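Local coordinates for ABC transporter substrate binding protein (Ribose) (Agrobacterium vitis, PDB 5DKV) that binds the sugar alpha-D-tagatopyranose and probably serves as the sugar-binding component of an ABC transporter, at residues I272-P276 and R319-A323; L221-A227 and T247-F253. All coordinates share one frame; numbering follows the deposited sequence.

Interaction 1 (I272-P276 and R319-A323). With T6T (alpha-D-tagatopyranose), chain E.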
loop_
_atom_site.group_PDB
_atom_site.type_symbol
_atom_site.label_atom_id
_atom_site.label_comp_id
_atom_site.label_asym_id
_atom_site.label_seq_id
_atom_site.Cartn_x
_atom_site.Cartn_y
_atom_site.Cartn_z
ATOM N N ILE A 272 3.911 -6.642 -8.188
ATOM C CA ILE A 272 4.264 -5.226 -8.219
ATOM C C ILE A 272 4.654 -4.765 -6.799
ATOM O O ILE A 272 3.801 -4.448 -5.983
ATOM C CB ILE A 272 3.110 -4.343 -8.770
ATOM C CG1 ILE A 272 2.498 -4.914 -10.063
ATOM C CG2 ILE A 272 3.619 -2.913 -8.978
ATOM C CD1 ILE A 272 3.490 -5.215 -11.132
ATOM N N ALA A 273 5.953 -4.795 -6.498
ATOM C CA ALA A 273 6.481 -4.389 -5.187
ATOM C C ALA A 273 6.440 -2.873 -5.047
ATOM O O ALA A 273 6.953 -2.150 -5.880
ATOM C CB ALA A 273 7.927 -4.910 -4.987
ATOM N N GLN A 274 5.813 -2.371 -3.995
ATOM C CA GLN A 274 6.064 -1.017 -3.585
ATOM C C GLN A 274 7.418 -0.988 -2.901
ATOM O O GLN A 274 8.091 -2.013 -2.799
ATOM C CB GLN A 274 4.969 -0.532 -2.643
ATOM C CG GLN A 274 3.556 -0.605 -3.242
ATOM C CD GLN A 274 2.534 0.004 -2.325
ATOM O OE1 GLN A 274 2.397 1.207 -2.294
ATOM N NE2 GLN A 274 1.820 -0.830 -1.565
ATOM N N HIS A 275 7.776 0.193 -2.417
ATOM C CA HIS A 275 9.013 0.426 -1.654
ATOM C C HIS A 275 8.676 0.924 -0.255
ATOM O O HIS A 275 8.942 2.067 0.074
ATOM C CB HIS A 275 9.884 1.440 -2.373
ATOM C CG HIS A 275 10.457 0.941 -3.667
ATOM N ND1 HIS A 275 11.345 1.685 -4.414
ATOM C CD2 HIS A 275 10.262 -0.208 -4.356
ATOM C CE1 HIS A 275 11.678 1.019 -5.502
ATOM N NE2 HIS A 275 11.036 -0.134 -5.495
ATOM N N PRO A 276 8.052 0.077 0.567
ATOM C CA PRO A 276 7.644 0.569 1.897
ATOM C C PRO A 276 8.789 1.076 2.759
ATOM O O PRO A 276 8.574 2.005 3.540
ATOM C CB PRO A 276 6.999 -0.658 2.549
ATOM C CG PRO A 276 7.364 -1.820 1.683
ATOM C CD PRO A 276 7.538 -1.267 0.295
ATOM N N ARG A 319 15.838 -7.936 -2.890
ATOM C CA ARG A 319 15.916 -7.100 -1.698
ATOM C C ARG A 319 14.651 -6.284 -1.482
ATOM O O ARG A 319 14.476 -5.696 -0.409
ATOM C CB ARG A 319 17.103 -6.166 -1.795
ATOM C CG ARG A 319 17.015 -5.181 -2.932
ATOM C CD ARG A 319 18.360 -4.489 -3.133
ATOM N NE ARG A 319 18.331 -3.485 -4.198
ATOM C CZ ARG A 319 18.405 -2.168 -4.012
ATOM N NH1 ARG A 319 18.514 -1.646 -2.791
ATOM N NH2 ARG A 319 18.372 -1.361 -5.065
ATOM N N PHE A 320 13.775 -6.230 -2.494
ATOM C CA PHE A 320 12.505 -5.480 -2.385
ATOM C C PHE A 320 11.350 -6.375 -1.913
ATOM O O PHE A 320 10.237 -5.890 -1.623
ATOM C CB PHE A 320 12.148 -4.818 -3.717
ATOM C CG PHE A 320 13.016 -3.638 -4.038
ATOM C CD1 PHE A 320 12.750 -2.408 -3.457
ATOM C CD2 PHE A 320 14.114 -3.763 -4.877
ATOM C CE1 PHE A 320 13.546 -1.324 -3.728
ATOM C CE2 PHE A 320 14.924 -2.668 -5.158
ATOM C CZ PHE A 320 14.641 -1.450 -4.579
ATOM N N ILE A 321 11.601 -7.674 -1.813
ATOM C CA ILE A 321 10.603 -8.557 -1.237
ATOM C C ILE A 321 10.406 -8.109 0.223
ATOM O O ILE A 321 11.377 -7.800 0.933
ATOM C CB ILE A 321 11.016 -10.039 -1.347
ATOM C CG1 ILE A 321 11.070 -10.438 -2.820
ATOM C CG2 ILE A 321 10.029 -10.908 -0.583
ATOM C CD1 ILE A 321 11.839 -11.717 -3.090
ATOM N N TYR A 322 9.152 -8.035 0.654
ATOM C CA TYR A 322 8.842 -7.450 1.958
ATOM C C TYR A 322 9.289 -8.338 3.115
ATOM O O TYR A 322 9.296 -9.573 3.016
ATOM C CB TYR A 322 7.348 -7.187 2.098
ATOM C CG TYR A 322 6.701 -6.226 1.124
ATOM C CD1 TYR A 322 7.416 -5.556 0.144
ATOM C CD2 TYR A 322 5.337 -5.987 1.207
ATOM C CE1 TYR A 322 6.774 -4.700 -0.745
ATOM C CE2 TYR A 322 4.695 -5.141 0.329
ATOM C CZ TYR A 322 5.422 -4.502 -0.647
ATOM O OH TYR A 322 4.811 -3.636 -1.521
ATOM N N ALA A 323 9.669 -7.672 4.203
ATOM C CA ALA A 323 9.983 -8.307 5.462
ATOM C C ALA A 323 8.755 -8.911 6.111
ATOM O O ALA A 323 7.658 -8.313 6.088
ATOM C CB ALA A 323 10.616 -7.290 6.412
HETATM O O3 T6T E . -1.032 -2.380 -0.365
HETATM C C3 T6T E . -0.600 -1.985 0.930
HETATM C C4 T6T E . -0.940 -0.572 1.136
HETATM O O4 T6T E . -0.222 0.248 0.141
HETATM C C5 T6T E . -2.388 -0.369 1.038
HETATM O O5 T6T E . -2.755 0.985 1.354
HETATM C C6 T6T E . -3.148 -1.216 2.044
HETATM O O6 T6T E . -2.778 -2.615 1.870
HETATM C C2 T6T E . -1.345 -2.816 1.992
HETATM O O2 T6T E . -0.874 -2.410 3.254
HETATM C C1 T6T E . -1.222 -4.280 1.833
HETATM O O1 T6T E . 0.101 -4.708 1.910
HETATM O O HOH W 1 10.051 -3.139 -1.283
#
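The hydroxyl of Tyr322, near the end of the chain, takes a hydrogen bond from the backbone N of Gln274, a residue that binds the sugar. Gln274 N to Tyr322 OH is 3.0 Å, but the bond is bent, with 140° at the hydrogen. The N lies at the edge of the tyrosine ring, in its plane. The same hydroxyl is hydrogen-bonded to Asp254 OD2. Asp254 OD2 also pairs with Gln274 NE2, while Asp254 OD1 bonds the sugar. Tyr322 thus probably acts from the second shell, helping to position the main chain and, through Asp254, the side chain of Gln274.

The Gln274 side chain, extended beyond CG, runs out to the ligand. Its NE2 donates an almost straight bond to O4 of alpha-D-tagatopyranose, 2.9 Å long and 176° at the hydrogen. OE1 is bonded to Ser140 OG. With both ends of the amide engaged, its rotation is fixed.

The protein belongs to the bacterial solute-binding protein 2 family, whose fold has two lobes with the ligand in the cleft between them. Strand 270-273 leads into one of the crossings between the lobes, and Gln274 lies on it. The C-terminal tail packs against this crossing. Pro276, in the first turn of helix 276-291, lays CG over one face of the Tyr322 ring in a CH-pi contact, 4.0 Å from CG to the ring centroid. Further out, the rings of His275 and Phe320 form an offset stack with planes 23° apart. Phe320 CE1 sits over the centre of the imidazole, 3.3 Å from His275 NE2. The imidazole is tethered by Thr305 at NE2 and Glu278 at ND1. Between the two aromatic contacts, one water donates to Gln274 O and to Phe320 O.

Interaction 2 (L221-A227 and T247-F253)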
loop_
_atom_site.group_PDB
_atom_site.type_symbol
_atom_site.label_atom_id
_atom_site.label_comp_id
_atom_site.label_asym_id
_atom_site.label_seq_id
_atom_site.Cartn_x
_atom_site.Cartn_y
_atom_site.Cartn_z
ATOM N N LEU A 221 -12.417 -17.275 -17.957
ATOM C CA LEU A 221 -11.698 -16.207 -17.244
ATOM C C LEU A 221 -10.214 -16.277 -17.574
ATOM O O LEU A 221 -9.595 -17.329 -17.456
ATOM C CB LEU A 221 -11.911 -16.315 -15.737
ATOM C CG LEU A 221 -11.180 -15.268 -14.878
ATOM C CD1 LEU A 221 -11.790 -13.874 -15.067
ATOM C CD2 LEU A 221 -11.160 -15.642 -13.408
ATOM N N ALA A 222 -9.648 -15.149 -18.002
ATOM C CA ALA A 222 -8.258 -15.092 -18.414
ATOM C C ALA A 222 -7.289 -14.622 -17.326
ATOM O O ALA A 222 -6.160 -15.095 -17.282
ATOM C CB ALA A 222 -8.136 -14.180 -19.650
ATOM N N GLY A 223 -7.702 -13.701 -16.464
ATOM C CA GLY A 223 -6.793 -13.212 -15.437
ATOM C C GLY A 223 -7.444 -12.364 -14.368
ATOM O O GLY A 223 -8.629 -12.031 -14.436
ATOM N N VAL A 224 -6.646 -12.028 -13.356
ATOM C CA VAL A 224 -7.107 -11.259 -12.212
ATOM C C VAL A 224 -5.970 -10.402 -11.711
ATOM O O VAL A 224 -4.815 -10.822 -11.721
ATOM C CB VAL A 224 -7.624 -12.185 -11.098
ATOM C CG1 VAL A 224 -6.578 -13.176 -10.698
ATOM C CG2 VAL A 224 -8.089 -11.407 -9.887
ATOM N N PHE A 225 -6.318 -9.199 -11.266
ATOM C CA PHE A 225 -5.371 -8.270 -10.654
ATOM C C PHE A 225 -5.784 -8.083 -9.216
ATOM O O PHE A 225 -6.869 -7.584 -8.953
ATOM C CB PHE A 225 -5.358 -6.932 -11.403
ATOM C CG PHE A 225 -4.709 -5.782 -10.621
ATOM C CD1 PHE A 225 -3.485 -5.946 -9.999
ATOM C CD2 PHE A 225 -5.335 -4.540 -10.540
ATOM C CE1 PHE A 225 -2.890 -4.880 -9.310
ATOM C CE2 PHE A 225 -4.764 -3.491 -9.851
ATOM C CZ PHE A 225 -3.546 -3.655 -9.239
ATOM N N GLY A 226 -4.926 -8.500 -8.283
ATOM C CA GLY A 226 -5.167 -8.260 -6.868
ATOM C C GLY A 226 -4.522 -6.952 -6.464
ATOM O O GLY A 226 -3.288 -6.801 -6.532
ATOM N N ALA A 227 -5.337 -6.007 -6.015
ATOM C CA ALA A 227 -4.888 -4.639 -5.939
ATOM C C ALA A 227 -4.138 -4.319 -4.642
ATOM O O ALA A 227 -3.664 -3.207 -4.503
ATOM C CB ALA A 227 -6.058 -3.697 -6.112
ATOM N N THR A 247 -3.060 -20.976 -15.895
ATOM C CA THR A 247 -4.118 -20.776 -16.887
ATOM C C THR A 247 -4.843 -19.452 -16.660
ATOM O O THR A 247 -5.022 -18.660 -17.586
ATOM C CB THR A 247 -5.112 -21.928 -16.846
ATOM O OG1 THR A 247 -4.402 -23.143 -17.117
ATOM C CG2 THR A 247 -6.219 -21.732 -17.881
ATOM N N ILE A 248 -5.280 -19.224 -15.431
ATOM C CA ILE A 248 -5.790 -17.913 -15.044
ATOM C C ILE A 248 -4.586 -17.118 -14.580
ATOM O O ILE A 248 -3.982 -17.470 -13.583
ATOM C CB ILE A 248 -6.842 -17.984 -13.933
ATOM C CG1 ILE A 248 -8.075 -18.793 -14.370
ATOM C CG2 ILE A 248 -7.278 -16.594 -13.522
ATOM C CD1 ILE A 248 -9.041 -19.119 -13.201
ATOM N N LYS A 249 -4.263 -16.038 -15.295
ATOM C CA LYS A 249 -3.035 -15.293 -15.033
ATOM C C LYS A 249 -3.301 -14.392 -13.843
ATOM O O LYS A 249 -4.399 -13.846 -13.697
ATOM C CB LYS A 249 -2.604 -14.467 -16.247
ATOM C CG LYS A 249 -2.405 -15.280 -17.536
ATOM C CD LYS A 249 -1.373 -16.375 -17.366
ATOM C CE LYS A 249 -1.072 -17.078 -18.712
ATOM N NZ LYS A 249 -0.081 -18.177 -18.550
ATOM N N VAL A 250 -2.291 -14.214 -13.001
ATOM C CA VAL A 250 -2.429 -13.361 -11.832
ATOM C C VAL A 250 -1.345 -12.310 -11.799
ATOM O O VAL A 250 -0.155 -12.609 -11.970
ATOM C CB VAL A 250 -2.371 -14.179 -10.526
ATOM C CG1 VAL A 250 -2.484 -13.259 -9.279
ATOM C CG2 VAL A 250 -3.450 -15.258 -10.514
ATOM N N VAL A 251 -1.774 -11.063 -11.601
ATOM C CA VAL A 251 -0.874 -9.970 -11.290
ATOM C C VAL A 251 -1.255 -9.530 -9.897
ATOM O O VAL A 251 -2.401 -9.208 -9.622
ATOM C CB VAL A 251 -0.961 -8.784 -12.296
ATOM C CG1 VAL A 251 -0.133 -7.598 -11.826
ATOM C CG2 VAL A 251 -0.488 -9.234 -13.654
ATOM N N ALA A 252 -0.263 -9.545 -9.015
ATOM C CA ALA A 252 -0.473 -9.268 -7.616
ATOM C C ALA A 252 0.297 -8.046 -7.204
ATOM O O ALA A 252 1.496 -7.951 -7.439
ATOM C CB ALA A 252 -0.042 -10.448 -6.777
ATOM N N PHE A 253 -0.398 -7.114 -6.570
ATOM C CA PHE A 253 0.250 -5.970 -5.960
ATOM C C PHE A 253 0.895 -6.388 -4.659
ATOM O O PHE A 253 0.390 -7.269 -3.974
ATOM C CB PHE A 253 -0.760 -4.849 -5.695
ATOM C CG PHE A 253 -0.239 -3.467 -6.014
ATOM C CD1 PHE A 253 -0.207 -3.007 -7.308
ATOM C CD2 PHE A 253 0.202 -2.619 -4.994
ATOM C CE1 PHE A 253 0.264 -1.761 -7.610
ATOM C CE2 PHE A 253 0.668 -1.345 -5.297
ATOM C CZ PHE A 253 0.696 -0.917 -6.597
HETATM O O HOH W 2 -5.343 -16.570 -19.356
#
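Gly226 N and Phe253 N each donate to the opposite strand where the two strands end, to Val251 O and Gly226 O respectively. Upstream, Val224 N bonds Lys249 O, and Val251 N bonds Val224 O at 3.1 Å. The fifth bond runs from Lys249 N to Ala222 O, 2.9 Å. That oxygen also accepts from a water, which donates to Thr247 O as well.

On one side of the sheet, Val224 CG1 meets Val250 CG2 at 3.8 Å, the two side chains lying alongside each other. Val224 is rotated to set CG1 between the backbone N and the carbonyl carbon (chi1 56°), and this brings CG1 within reach of Val250 CG2. At the start of the strands, the Leu221 and Ile248 side chains cross at about a right angle, Leu221 CD2 4.0 Å from Ile248 CG2.

Strands 223-226 and 249-253 are parallel, 12° apart, and helix 229-241 joins them in a beta-alpha-beta unit. The sheet is of the alternating strand-and-helix kind found in each lobe of periplasmic binding proteins.

On the other side, Phe225 CD1 comes within 4.2 Å of Val251 CG1. The ring edge of Phe225 also faces Phe253, with Phe225 CE1 to Phe253 CD1 at 3.8 Å. Ala227 CA lies over one face of the Phe225 ring. Helix 142-156 lies against Phe225 and Val251 through Ala149, and the Phe182 ring meets that of Phe225 nearly parallel. Ala227 O is bonded to Arg178, which also binds the sugar.

Overall arrangement
Following the chain, 221-227 comes first and pairs with 247-253. Interaction 2 closes a short loop of 19 residues that holds helix 229-241. The chain then passes through helix 259-264 to strand 270-273, where interaction 1 opens. It closes only near the C terminus, around a loop of 42 residues with helix 276-291 and strand 299-307. The loops follow in series and neither nest nor cross. Strands 270-273 and 249-253 are neighbours in one sheet, so the contacts touch: Ile272 N probably bonds Ala252 O. Interaction 2 pairs two neighbouring strands in the sheet of one lobe. Interaction 1 ties the C-terminal tail to the inter-lobe crossing that carries Gln274 to the sugar.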